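Local coordinates for protein ElaA (Pseudomonas aeruginosa, PDB 1XEB), which probably transfers an acetyl group from acetyl-CoA to an amine substrate, as expected of a GNAT-type N-acetyltransferase of the ElaA family, at residues G93-L101 with A123-V131; Q59-L67 with V77-A87. All blocks are in the same frame, centred on the assembly; numbering follows the deposited sequence.

Both contacts belong to one GNAT domain and follow each other along the chain: contact 2 pairs strands 59-67 and 76-83 into a hairpin near the middle of the molecule, and the helix that comes next supplies one side of contact 1. Contact 2 is the more central and rests on main-chain hydrogen bonds, with mainly aliphatic side chains on the face toward helix 92-108, a mix of Y63, R65 and aliphatics on the other, and R80 at a bulge. Contact 1 lies further out and is almost wholly a matter of side chains, aromatic and polar at its H94 end and apolar toward the sheet. The two touch where L96 and A100 pack on A62 and L64.

Contact 1 of 2, residues G93-L101 with A123-V131; sequences GHQLMERAL and AYYGRYGFV
M97, modelled as selenomethionine, lies against one face of the Y128 ring, and these two residues make the largest contributions to the contact between segment 93-101 of helix 92-108 and the end of the short helix 122-126 with the turn after it. The CG of M97 stands over that face, 3.5 Å from the Y128 centroid and near the CE1-CD1 rim, a CH-pi contact; CB of M97 lies close to CE1 and CZ of Y128. The M97 chain then bends at chi2 (59°), which carries SE away from that ring to 5.2 Å above its centroid, a distant Met-aromatic contact, and brings SE to the edge of the Y125 ring, 4.2 Å from CE1 of Y125. One turn further on, L101 continues the apolar strip: its CD2 touches CD1 of Y128 at 3.7 Å, while its CD1 comes loosely near CZ of F130.

At the other end the chemistry turns polar. Y128 OH meets ND1 of H94 at 2.8 Å in a fairly straight hydrogen bond (161°), with the two rings rim to rim and only 18° from coplanar. Y124 comes to H94 differently. Its ring is nearly parallel to the imidazole but slid aside, leaving little overlap, and its hydroxyl sits over one face of the imidazole, 3.6 Å from ND1 of H94.

Y125 O takes N-H groups from Y128 and F130 on opposite faces of its plane, consistent with fixing the turn that carries Y128. F130 N to Y125 O (3.1 Å), a weak G129 N to G126 O bond and G129 as C-prime residue with positive phi define a Schellman motif. It closes the helix leading into strand 130-132 of the GNAT fold, joined to helix 92-108 by the aromatic cluster of H94 with Y124 and Y128 and by M97 on Y128.

Contact 2 of 2, residues Q59-L67 with V77-A87; sequences QLLAYLRLL and VIGRVVSSSAA
L61 opens the pairing with its carbonyl, which receives the amide of S84 at 2.6 Å from L61 O to S84 N, while CD1 of its side chain rests on the methyl of A87. L61 and A62 both pair with A54 on the neighbouring strand, a classic bulge, and A62 then faces S83 as a non-hydrogen-bonded pair. Y63 and V82 exchange two backbone hydrogen bonds. With CG anti to the main-chain nitrogen (chi1 169°), the Y63 ring runs beside the R80 side chain and turns an edge to it, CE2 of Y63 lying 3.9 Å from CB of R80; its hydroxyl bonds to H51.

Opposite L64 the second strand has an extra residue. R80 adopts positive phi, and pairing resumes one position out of step, with R65 against G79 (R65 N to G79 O 2.9 Å). R65 and R80 point the same way, CG of R80 lying over the R65 guanidinium, 4.0 Å from its CZ. R65 NH1 is salt-bridged to D41 and R80 NE to E39; these carboxylates probably offset the closeness of the two guanidinium groups, and of R25 to R80.

L66 packs alongside I78, CD2 of L66 being 3.5 Å from CG1 of I78, and L67 closes the run with a pair of hydrogen bonds to V77. The face of A62, L64 and L66 is covered by helix 92-108; Y63 and V82 meet helix 15-32. This is an antiparallel hairpin in the central GNAT sheet, its second strand bulged as is usual for the strand that precedes the pyrophosphate-binding loop of the family.

Contact 1 of 2, residues G93-L101 with A123-V131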
ATOM      1  N   GLY A  93      -4.064  10.128  -1.998  1.00 27.79           N
ATOM      2  CA  GLY A  93      -4.042   8.934  -2.820  1.00 27.74           C
ATOM      3  C   GLY A  93      -3.107   9.079  -4.013  1.00 29.76           C
ATOM      4  O   GLY A  93      -2.301   8.179  -4.300  1.00 30.24           O
ATOM      5  N   HIS A  94      -3.202  10.204  -4.719  1.00 27.28           N
ATOM      6  CA  HIS A  94      -2.343  10.438  -5.877  1.00 27.92           C
ATOM      7  C   HIS A  94      -0.866  10.594  -5.474  1.00 28.95           C
ATOM      8  O   HIS A  94       0.043  10.180  -6.212  1.00 28.69           O
ATOM      9  CB  HIS A  94      -2.817  11.675  -6.656  1.00 26.75           C
ATOM     10  CG  HIS A  94      -4.093  11.461  -7.417  1.00 27.00           C
ATOM     11  ND1 HIS A  94      -4.238  10.478  -8.374  1.00 27.53           N
ATOM     12  CD2 HIS A  94      -5.283  12.103  -7.357  1.00 27.36           C
ATOM     13  CE1 HIS A  94      -5.463  10.522  -8.868  1.00 25.84           C
ATOM     14  NE2 HIS A  94      -6.118  11.499  -8.267  1.00 25.42           N
ATOM     15  N   GLN A  95      -0.617  11.186  -4.309  1.00 29.06           N
ATOM     16  CA  GLN A  95       0.764  11.360  -3.850  1.00 30.68           C
ATOM     17  C   GLN A  95       1.383  10.010  -3.469  1.00 30.64           C
ATOM     18  O   GLN A  95       2.580   9.772  -3.689  1.00 31.73           O
ATOM     19  CB  GLN A  95       0.803  12.324  -2.667  1.00 30.75           C
ATOM     20  CG  GLN A  95       0.227  13.695  -2.994  1.00 32.49           C
ATOM     21  CD  GLN A  95       0.234  14.643  -1.799  1.00 36.36           C
ATOM     22  OE1 GLN A  95       1.297  15.041  -1.300  1.00 36.58           O
ATOM     23  NE2 GLN A  95      -0.957  15.009  -1.330  1.00 35.36           N
ATOM     24  N   LEU A  96       0.557   9.125  -2.913  1.00 29.18           N
ATOM     25  CA  LEU A  96       1.007   7.799  -2.517  1.00 29.42           C
ATOM     26  C   LEU A  96       1.376   7.013  -3.769  1.00 30.08           C
ATOM     27  O   LEU A  96       2.507   6.542  -3.917  1.00 29.87           O
ATOM     28  CB  LEU A  96      -0.104   7.070  -1.759  1.00 26.51           C
ATOM     29  CG  LEU A  96      -0.343   7.482  -0.307  1.00 24.96           C
ATOM     30  CD1 LEU A  96      -1.774   7.176   0.082  1.00 22.81           C
ATOM     31  CD2 LEU A  96       0.646   6.762   0.601  1.00 21.90           C
HETATM   32  N   MSE A  97       0.419   6.892  -4.676  1.00 30.90           N
HETATM   33  CA  MSE A  97       0.639   6.165  -5.911  1.00 33.23           C
HETATM   34  C   MSE A  97       1.849   6.690  -6.678  1.00 33.27           C
HETATM   35  O   MSE A  97       2.620   5.901  -7.237  1.00 33.49           O
HETATM   36  CB  MSE A  97      -0.600   6.258  -6.791  1.00 39.54           C
HETATM   37  CG  MSE A  97      -0.821   5.023  -7.662  1.00 48.91           C
HETATM   38 SE   MSE A  97      -1.008   3.396  -6.603  1.00 59.35          SE
HETATM   39  CE  MSE A  97      -1.674   4.147  -4.955  1.00 52.24           C
ATOM     40  N   GLU A  98       2.025   8.013  -6.705  1.00 31.20           N
ATOM     41  CA  GLU A  98       3.150   8.590  -7.416  1.00 30.44           C
ATOM     42  C   GLU A  98       4.470   8.175  -6.784  1.00 30.25           C
ATOM     43  O   GLU A  98       5.393   7.768  -7.483  1.00 31.07           O
ATOM     44  CB  GLU A  98       3.078  10.123  -7.451  1.00 32.29           C
ATOM     45  CG  GLU A  98       4.251  10.743  -8.229  1.00 34.27           C
ATOM     46  CD  GLU A  98       4.546  12.190  -7.862  1.00 37.57           C
ATOM     47  OE1 GLU A  98       5.735  12.581  -7.924  1.00 38.67           O
ATOM     48  OE2 GLU A  98       3.608  12.944  -7.525  1.00 38.51           O
ATOM     49  N   ARG A  99       4.572   8.288  -5.465  1.00 31.09           N
ATOM     50  CA  ARG A  99       5.817   7.920  -4.796  1.00 30.20           C
ATOM     51  C   ARG A  99       6.042   6.422  -4.785  1.00 29.05           C
ATOM     52  O   ARG A  99       7.180   5.967  -4.811  1.00 27.74           O
ATOM     53  CB  ARG A  99       5.845   8.464  -3.369  1.00 30.54           C
ATOM     54  CG  ARG A  99       6.129   9.942  -3.311  1.00 30.16           C
ATOM     55  CD  ARG A  99       5.641  10.566  -2.007  1.00 30.31           C
ATOM     56  NE  ARG A  99       5.655  12.027  -2.046  1.00 27.66           N
ATOM     57  CZ  ARG A  99       6.749  12.776  -1.917  1.00 29.53           C
ATOM     58  NH1 ARG A  99       7.939  12.203  -1.737  1.00 24.83           N
ATOM     59  NH2 ARG A  99       6.651  14.108  -1.947  1.00 28.66           N
ATOM     60  N   ALA A 100       4.959   5.654  -4.760  1.00 28.41           N
ATOM     61  CA  ALA A 100       5.079   4.202  -4.756  1.00 28.92           C
ATOM     62  C   ALA A 100       5.691   3.749  -6.074  1.00 29.09           C
ATOM     63  O   ALA A 100       6.625   2.952  -6.097  1.00 26.86           O
ATOM     64  CB  ALA A 100       3.716   3.557  -4.568  1.00 30.22           C
ATOM     65  N   LEU A 101       5.151   4.262  -7.175  1.00 30.76           N
ATOM     66  CA  LEU A 101       5.653   3.904  -8.493  1.00 31.90           C
ATOM     67  C   LEU A 101       7.126   4.287  -8.626  1.00 32.59           C
ATOM     68  O   LEU A 101       7.925   3.548  -9.211  1.00 31.01           O
ATOM     69  CB  LEU A 101       4.806   4.585  -9.575  1.00 29.66           C
ATOM     70  CG  LEU A 101       3.819   3.643 -10.290  1.00 32.07           C
ATOM     71  CD1 LEU A 101       3.562   2.390  -9.467  1.00 28.57           C
ATOM     72  CD2 LEU A 101       2.526   4.375 -10.572  1.00 27.94           C
ATOM     73  N   ALA A 123     -11.076   1.848 -12.707  1.00 37.61           N
ATOM     74  CA  ALA A 123     -10.677   2.847 -13.700  1.00 36.95           C
ATOM     75  C   ALA A 123      -9.584   3.739 -13.122  1.00 36.18           C
ATOM     76  O   ALA A 123      -8.636   4.120 -13.812  1.00 37.86           O
ATOM     77  CB  ALA A 123     -11.870   3.695 -14.108  1.00 36.46           C
ATOM     78  N   TYR A 124      -9.732   4.069 -11.849  1.00 33.18           N
ATOM     79  CA  TYR A 124      -8.779   4.912 -11.145  1.00 33.77           C
ATOM     80  C   TYR A 124      -7.337   4.454 -11.344  1.00 33.84           C
ATOM     81  O   TYR A 124      -6.442   5.263 -11.550  1.00 33.04           O
ATOM     82  CB  TYR A 124      -9.127   4.922  -9.656  1.00 34.41           C
ATOM     83  CG  TYR A 124      -8.176   5.705  -8.797  1.00 35.11           C
ATOM     84  CD1 TYR A 124      -6.995   5.131  -8.315  1.00 35.72           C
ATOM     85  CD2 TYR A 124      -8.461   7.020  -8.447  1.00 34.71           C
ATOM     86  CE1 TYR A 124      -6.122   5.857  -7.495  1.00 33.24           C
ATOM     87  CE2 TYR A 124      -7.597   7.749  -7.636  1.00 35.47           C
ATOM     88  CZ  TYR A 124      -6.435   7.162  -7.164  1.00 34.28           C
ATOM     89  OH  TYR A 124      -5.613   7.893  -6.346  1.00 35.98           O
ATOM     90  N   TYR A 125      -7.119   3.146 -11.275  1.00 34.87           N
ATOM     91  CA  TYR A 125      -5.784   2.583 -11.443  1.00 33.01           C
ATOM     92  C   TYR A 125      -5.430   2.446 -12.912  1.00 32.49           C
ATOM     93  O   TYR A 125      -4.272   2.574 -13.292  1.00 34.34           O
ATOM     94  CB  TYR A 125      -5.702   1.215 -10.759  1.00 31.82           C
ATOM     95  CG  TYR A 125      -5.839   1.296  -9.264  1.00 31.11           C
ATOM     96  CD1 TYR A 125      -4.793   1.758  -8.472  1.00 30.26           C
ATOM     97  CD2 TYR A 125      -7.033   0.960  -8.642  1.00 30.18           C
ATOM     98  CE1 TYR A 125      -4.937   1.885  -7.101  1.00 31.12           C
ATOM     99  CE2 TYR A 125      -7.189   1.088  -7.278  1.00 30.08           C
ATOM    100  CZ  TYR A 125      -6.141   1.552  -6.510  1.00 30.86           C
ATOM    101  OH  TYR A 125      -6.319   1.708  -5.147  1.00 32.88           O
ATOM    102  N   GLY A 126      -6.434   2.178 -13.737  1.00 31.47           N
ATOM    103  CA  GLY A 126      -6.178   2.036 -15.153  1.00 30.90           C
ATOM    104  C   GLY A 126      -5.499   3.280 -15.678  1.00 33.03           C
ATOM    105  O   GLY A 126      -4.759   3.224 -16.659  1.00 32.33           O
ATOM    106  N   ARG A 127      -5.748   4.411 -15.021  1.00 33.47           N
ATOM    107  CA  ARG A 127      -5.140   5.672 -15.435  1.00 34.12           C
ATOM    108  C   ARG A 127      -3.677   5.725 -15.033  1.00 32.83           C
ATOM    109  O   ARG A 127      -2.911   6.550 -15.535  1.00 31.95           O
ATOM    110  CB  ARG A 127      -5.903   6.861 -14.842  1.00 34.80           C
ATOM    111  CG  ARG A 127      -7.069   7.299 -15.724  1.00 39.24           C
ATOM    112  CD  ARG A 127      -8.353   7.428 -14.936  1.00 41.46           C
ATOM    113  NE  ARG A 127      -9.515   7.319 -15.811  1.00 45.42           N
ATOM    114  CZ  ARG A 127     -10.770   7.245 -15.377  1.00 45.67           C
ATOM    115  NH1 ARG A 127     -11.023   7.268 -14.071  1.00 45.75           N
ATOM    116  NH2 ARG A 127     -11.768   7.151 -16.245  1.00 44.86           N
ATOM    117  N   TYR A 128      -3.289   4.847 -14.120  1.00 30.32           N
ATOM    118  CA  TYR A 128      -1.897   4.795 -13.699  1.00 29.44           C
ATOM    119  C   TYR A 128      -1.223   3.714 -14.524  1.00 27.75           C
ATOM    120  O   TYR A 128      -0.076   3.347 -14.294  1.00 25.49           O
ATOM    121  CB  TYR A 128      -1.801   4.478 -12.216  1.00 29.58           C
ATOM    122  CG  TYR A 128      -1.853   5.693 -11.333  1.00 30.60           C
ATOM    123  CD1 TYR A 128      -0.679   6.285 -10.871  1.00 31.37           C
ATOM    124  CD2 TYR A 128      -3.070   6.228 -10.924  1.00 30.37           C
ATOM    125  CE1 TYR A 128      -0.715   7.376 -10.011  1.00 33.39           C
ATOM    126  CE2 TYR A 128      -3.121   7.321 -10.064  1.00 32.35           C
ATOM    127  CZ  TYR A 128      -1.943   7.888  -9.606  1.00 32.86           C
ATOM    128  OH  TYR A 128      -1.979   8.938  -8.718  1.00 31.00           O
ATOM    129  N   GLY A 129      -1.965   3.200 -15.491  1.00 27.33           N
ATOM    130  CA  GLY A 129      -1.413   2.184 -16.355  1.00 29.82           C
ATOM    131  C   GLY A 129      -1.661   0.759 -15.931  1.00 30.19           C
ATOM    132  O   GLY A 129      -1.104  -0.165 -16.525  1.00 31.58           O
ATOM    133  N   PHE A 130      -2.483   0.561 -14.911  1.00 30.51           N
ATOM    134  CA  PHE A 130      -2.772  -0.797 -14.469  1.00 31.49           C
ATOM    135  C   PHE A 130      -3.868  -1.404 -15.341  1.00 31.01           C
ATOM    136  O   PHE A 130      -4.762  -0.699 -15.795  1.00 29.15           O
ATOM    137  CB  PHE A 130      -3.206  -0.799 -13.002  1.00 31.34           C
ATOM    138  CG  PHE A 130      -2.068  -0.613 -12.026  1.00 30.66           C
ATOM    139  CD1 PHE A 130      -1.401  -1.712 -11.497  1.00 30.89           C
ATOM    140  CD2 PHE A 130      -1.679   0.662 -11.628  1.00 27.90           C
ATOM    141  CE1 PHE A 130      -0.353  -1.543 -10.572  1.00 31.36           C
ATOM    142  CE2 PHE A 130      -0.646   0.843 -10.718  1.00 28.99           C
ATOM    143  CZ  PHE A 130       0.022  -0.265 -10.185  1.00 30.15           C
ATOM    144  N   VAL A 131      -3.780  -2.712 -15.588  1.00 31.46           N
ATOM    145  CA  VAL A 131      -4.779  -3.422 -16.383  1.00 30.43           C
ATOM    146  C   VAL A 131      -5.214  -4.661 -15.609  1.00 29.49           C
ATOM    147  O   VAL A 131      -4.415  -5.260 -14.895  1.00 29.86           O
ATOM    148  CB  VAL A 131      -4.207  -3.859 -17.761  1.00 33.17           C
ATOM    149  CG1 VAL A 131      -5.263  -4.647 -18.548  1.00 31.46           C
ATOM    150  CG2 VAL A 131      -3.777  -2.629 -18.559  1.00 31.93           C
TER
HETATM  151  O   HOH W   1      -6.430  10.719  -4.500  1.00 30.17           O

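Contact 2 of 2, residues Q59-L67 with V77-A87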
ATOM      1  N   GLN A  59       2.087  12.752  13.610  1.00 37.90           N
ATOM      2  CA  GLN A  59       1.026  11.846  13.149  1.00 36.27           C
ATOM      3  C   GLN A  59       1.327  11.232  11.769  1.00 35.22           C
ATOM      4  O   GLN A  59       1.805  11.922  10.861  1.00 33.78           O
ATOM      5  CB  GLN A  59      -0.301  12.609  13.067  1.00 37.29           C
ATOM      6  CG  GLN A  59      -0.787  13.171  14.397  1.00 41.16           C
ATOM      7  CD  GLN A  59      -1.104  12.063  15.379  1.00 43.19           C
ATOM      8  OE1 GLN A  59      -2.063  11.285  15.179  1.00 46.20           O
ATOM      9  NE2 GLN A  59      -0.305  11.964  16.444  1.00 43.64           N
ATOM     10  N   LEU A  60       1.034   9.938  11.625  1.00 34.29           N
ATOM     11  CA  LEU A  60       1.219   9.241  10.352  1.00 32.75           C
ATOM     12  C   LEU A  60      -0.111   9.430   9.615  1.00 31.17           C
ATOM     13  O   LEU A  60      -1.141   8.918  10.047  1.00 30.94           O
ATOM     14  CB  LEU A  60       1.467   7.746  10.582  1.00 33.31           C
ATOM     15  CG  LEU A  60       2.319   7.004   9.548  1.00 35.02           C
ATOM     16  CD1 LEU A  60       1.955   5.518   9.532  1.00 33.67           C
ATOM     17  CD2 LEU A  60       2.089   7.608   8.194  1.00 37.27           C
ATOM     18  N   LEU A  61      -0.102  10.166   8.512  1.00 30.29           N
ATOM     19  CA  LEU A  61      -1.349  10.419   7.797  1.00 30.02           C
ATOM     20  C   LEU A  61      -1.605   9.541   6.575  1.00 30.75           C
ATOM     21  O   LEU A  61      -2.753   9.365   6.156  1.00 31.26           O
ATOM     22  CB  LEU A  61      -1.426  11.891   7.398  1.00 27.67           C
ATOM     23  CG  LEU A  61      -1.325  12.942   8.512  1.00 28.84           C
ATOM     24  CD1 LEU A  61      -1.625  14.309   7.901  1.00 27.65           C
ATOM     25  CD2 LEU A  61      -2.298  12.642   9.654  1.00 24.72           C
ATOM     26  N   ALA A  62      -0.542   8.990   6.001  1.00 29.39           N
ATOM     27  CA  ALA A  62      -0.695   8.141   4.834  1.00 28.56           C
ATOM     28  C   ALA A  62       0.383   7.088   4.842  1.00 27.96           C
ATOM     29  O   ALA A  62       1.516   7.345   5.284  1.00 27.13           O
ATOM     30  CB  ALA A  62      -0.609   8.964   3.548  1.00 26.36           C
ATOM     31  N   TYR A  63       0.025   5.914   4.326  1.00 25.20           N
ATOM     32  CA  TYR A  63       0.932   4.787   4.272  1.00 23.91           C
ATOM     33  C   TYR A  63       0.601   3.815   3.152  1.00 22.89           C
ATOM     34  O   TYR A  63      -0.532   3.739   2.684  1.00 20.48           O
ATOM     35  CB  TYR A  63       0.856   4.034   5.601  1.00 25.38           C
ATOM     36  CG  TYR A  63       1.545   2.690   5.606  1.00 25.23           C
ATOM     37  CD1 TYR A  63       2.883   2.572   5.972  1.00 24.17           C
ATOM     38  CD2 TYR A  63       0.865   1.543   5.217  1.00 23.38           C
ATOM     39  CE1 TYR A  63       3.526   1.337   5.952  1.00 25.80           C
ATOM     40  CE2 TYR A  63       1.500   0.309   5.185  1.00 26.10           C
ATOM     41  CZ  TYR A  63       2.829   0.207   5.557  1.00 26.55           C
ATOM     42  OH  TYR A  63       3.455  -1.024   5.557  1.00 28.48           O
ATOM     43  N   LEU A  64       1.623   3.102   2.705  1.00 21.76           N
ATOM     44  CA  LEU A  64       1.458   2.042   1.730  1.00 24.06           C
ATOM     45  C   LEU A  64       2.688   1.133   1.847  1.00 24.74           C
ATOM     46  O   LEU A  64       3.795   1.572   2.195  1.00 23.27           O
ATOM     47  CB  LEU A  64       1.255   2.568   0.297  1.00 23.81           C
ATOM     48  CG  LEU A  64       2.376   3.009  -0.639  1.00 27.39           C
ATOM     49  CD1 LEU A  64       3.325   1.849  -0.960  1.00 26.57           C
ATOM     50  CD2 LEU A  64       1.728   3.532  -1.914  1.00 27.92           C
ATOM     51  N   ARG A  65       2.464  -0.145   1.583  1.00 24.22           N
ATOM     52  CA  ARG A  65       3.509  -1.144   1.676  1.00 23.10           C
ATOM     53  C   ARG A  65       3.919  -1.705   0.313  1.00 22.31           C
ATOM     54  O   ARG A  65       3.083  -1.922  -0.574  1.00 19.32           O
ATOM     55  CB  ARG A  65       3.027  -2.285   2.575  1.00 22.85           C
ATOM     56  CG  ARG A  65       4.016  -3.420   2.725  1.00 23.75           C
ATOM     57  CD  ARG A  65       3.479  -4.489   3.656  1.00 22.90           C
ATOM     58  NE  ARG A  65       2.321  -5.189   3.101  1.00 18.54           N
ATOM     59  CZ  ARG A  65       1.696  -6.186   3.721  1.00 21.13           C
ATOM     60  NH1 ARG A  65       2.121  -6.593   4.917  1.00 17.47           N
ATOM     61  NH2 ARG A  65       0.651  -6.781   3.148  1.00 18.96           N
ATOM     62  N   LEU A  66       5.220  -1.935   0.171  1.00 21.57           N
ATOM     63  CA  LEU A  66       5.789  -2.498  -1.035  1.00 23.61           C
ATOM     64  C   LEU A  66       6.438  -3.864  -0.732  1.00 24.12           C
ATOM     65  O   LEU A  66       7.375  -3.953   0.063  1.00 24.93           O
ATOM     66  CB  LEU A  66       6.829  -1.524  -1.613  1.00 21.50           C
ATOM     67  CG  LEU A  66       6.209  -0.206  -2.087  1.00 23.88           C
ATOM     68  CD1 LEU A  66       7.147   0.961  -1.849  1.00 23.51           C
ATOM     69  CD2 LEU A  66       5.866  -0.321  -3.535  1.00 22.91           C
ATOM     70  N   LEU A  67       5.933  -4.927  -1.354  1.00 24.72           N
ATOM     71  CA  LEU A  67       6.510  -6.261  -1.168  1.00 25.40           C
ATOM     72  C   LEU A  67       7.500  -6.521  -2.318  1.00 25.78           C
ATOM     73  O   LEU A  67       7.177  -6.252  -3.481  1.00 26.44           O
ATOM     74  CB  LEU A  67       5.401  -7.316  -1.169  1.00 24.62           C
ATOM     75  CG  LEU A  67       4.446  -7.393   0.032  1.00 25.24           C
ATOM     76  CD1 LEU A  67       3.979  -6.019   0.405  1.00 29.03           C
ATOM     77  CD2 LEU A  67       3.251  -8.280  -0.302  1.00 23.36           C
ATOM     78  N   VAL A  77       4.682  -5.966  -5.269  1.00 20.88           N
ATOM     79  CA  VAL A  77       3.299  -5.877  -4.825  1.00 20.81           C
ATOM     80  C   VAL A  77       3.052  -4.671  -3.938  1.00 22.20           C
ATOM     81  O   VAL A  77       3.720  -4.483  -2.919  1.00 22.92           O
ATOM     82  CB  VAL A  77       2.863  -7.163  -4.066  1.00 21.80           C
ATOM     83  CG1 VAL A  77       1.415  -7.035  -3.579  1.00 19.91           C
ATOM     84  CG2 VAL A  77       2.988  -8.368  -4.976  1.00 16.63           C
ATOM     85  N   ILE A  78       2.088  -3.852  -4.349  1.00 22.01           N
ATOM     86  CA  ILE A  78       1.696  -2.647  -3.616  1.00 21.22           C
ATOM     87  C   ILE A  78       0.420  -2.999  -2.853  1.00 20.21           C
ATOM     88  O   ILE A  78      -0.503  -3.545  -3.429  1.00 23.35           O
ATOM     89  CB  ILE A  78       1.419  -1.492  -4.601  1.00 20.54           C
ATOM     90  CG1 ILE A  78       2.720  -0.820  -4.986  1.00 21.15           C
ATOM     91  CG2 ILE A  78       0.460  -0.492  -4.006  1.00 24.86           C
ATOM     92  CD1 ILE A  78       2.547   0.156  -6.122  1.00 25.28           C
ATOM     93  N   GLY A  79       0.368  -2.692  -1.564  1.00 19.85           N
ATOM     94  CA  GLY A  79      -0.813  -3.009  -0.788  1.00 19.34           C
ATOM     95  C   GLY A  79      -0.921  -2.155   0.460  1.00 20.71           C
ATOM     96  O   GLY A  79      -0.087  -1.274   0.688  1.00 21.59           O
ATOM     97  N   ARG A  80      -1.942  -2.430   1.269  1.00 19.89           N
ATOM     98  CA  ARG A  80      -2.199  -1.694   2.501  1.00 20.86           C
ATOM     99  C   ARG A  80      -2.182  -0.176   2.263  1.00 21.50           C
ATOM    100  O   ARG A  80      -1.653   0.593   3.074  1.00 19.11           O
ATOM    101  CB  ARG A  80      -1.170  -2.090   3.554  1.00 21.29           C
ATOM    102  CG  ARG A  80      -1.295  -3.529   4.026  1.00 21.42           C
ATOM    103  CD  ARG A  80      -2.597  -3.719   4.768  1.00 22.26           C
ATOM    104  NE  ARG A  80      -2.641  -4.929   5.595  1.00 23.95           N
ATOM    105  CZ  ARG A  80      -2.846  -6.156   5.140  1.00 21.90           C
ATOM    106  NH1 ARG A  80      -2.871  -7.181   5.988  1.00 23.89           N
ATOM    107  NH2 ARG A  80      -3.027  -6.365   3.845  1.00 21.43           N
ATOM    108  N   VAL A  81      -2.754   0.239   1.133  1.00 21.94           N
ATOM    109  CA  VAL A  81      -2.816   1.651   0.768  1.00 24.38           C
ATOM    110  C   VAL A  81      -3.851   2.301   1.677  1.00 24.69           C
ATOM    111  O   VAL A  81      -5.026   1.921   1.671  1.00 24.83           O
ATOM    112  CB  VAL A  81      -3.213   1.833  -0.721  1.00 24.67           C
ATOM    113  CG1 VAL A  81      -3.445   3.310  -1.022  1.00 23.83           C
ATOM    114  CG2 VAL A  81      -2.104   1.291  -1.622  1.00 21.62           C
ATOM    115  N   VAL A  82      -3.405   3.275   2.465  1.00 24.37           N
ATOM    116  CA  VAL A  82      -4.292   3.916   3.427  1.00 25.84           C
ATOM    117  C   VAL A  82      -3.939   5.375   3.698  1.00 27.07           C
ATOM    118  O   VAL A  82      -2.791   5.799   3.580  1.00 25.91           O
ATOM    119  CB  VAL A  82      -4.268   3.125   4.780  1.00 25.23           C
ATOM    120  CG1 VAL A  82      -2.895   3.242   5.436  1.00 24.00           C
ATOM    121  CG2 VAL A  82      -5.329   3.635   5.723  1.00 24.92           C
ATOM    122  N   SER A  83      -4.946   6.142   4.073  1.00 27.48           N
ATOM    123  CA  SER A  83      -4.737   7.537   4.388  1.00 28.15           C
ATOM    124  C   SER A  83      -5.674   7.807   5.548  1.00 27.92           C
ATOM    125  O   SER A  83      -6.796   7.313   5.558  1.00 26.44           O
ATOM    126  CB  SER A  83      -5.097   8.415   3.184  1.00 28.29           C
ATOM    127  OG  SER A  83      -6.503   8.475   3.004  1.00 30.88           O
ATOM    128  N   SER A  84      -5.212   8.572   6.532  1.00 30.43           N
ATOM    129  CA  SER A  84      -6.041   8.890   7.696  1.00 32.77           C
ATOM    130  C   SER A  84      -7.335   9.605   7.296  1.00 32.45           C
ATOM    131  O   SER A  84      -7.332  10.517   6.461  1.00 32.22           O
ATOM    132  CB  SER A  84      -5.263   9.759   8.684  1.00 33.22           C
ATOM    133  OG  SER A  84      -6.046  10.002   9.840  1.00 36.40           O
ATOM    134  N   SER A  85      -8.442   9.195   7.901  1.00 33.74           N
ATOM    135  CA  SER A  85      -9.735   9.795   7.566  1.00 35.64           C
ATOM    136  C   SER A  85      -9.753  11.316   7.668  1.00 35.23           C
ATOM    137  O   SER A  85     -10.442  11.976   6.908  1.00 36.86           O
ATOM    138  CB  SER A  85     -10.848   9.220   8.454  1.00 34.77           C
ATOM    139  OG  SER A  85     -10.680   9.596   9.814  1.00 34.76           O
ATOM    140  N   ALA A  86      -8.989  11.867   8.600  1.00 36.13           N
ATOM    141  CA  ALA A  86      -8.956  13.309   8.803  1.00 38.31           C
ATOM    142  C   ALA A  86      -8.240  14.073   7.695  1.00 39.28           C
ATOM    143  O   ALA A  86      -8.494  15.265   7.487  1.00 39.72           O
ATOM    144  CB  ALA A  86      -8.305  13.626  10.146  1.00 37.85           C
ATOM    145  N   ALA A  87      -7.349  13.383   6.989  1.00 38.19           N
ATOM    146  CA  ALA A  87      -6.589  14.001   5.914  1.00 36.66           C
ATOM    147  C   ALA A  87      -7.043  13.538   4.529  1.00 36.64           C
ATOM    148  O   ALA A  87      -6.261  13.528   3.584  1.00 38.06           O
ATOM    149  CB  ALA A  87      -5.122  13.691   6.113  1.00 36.16           C
TER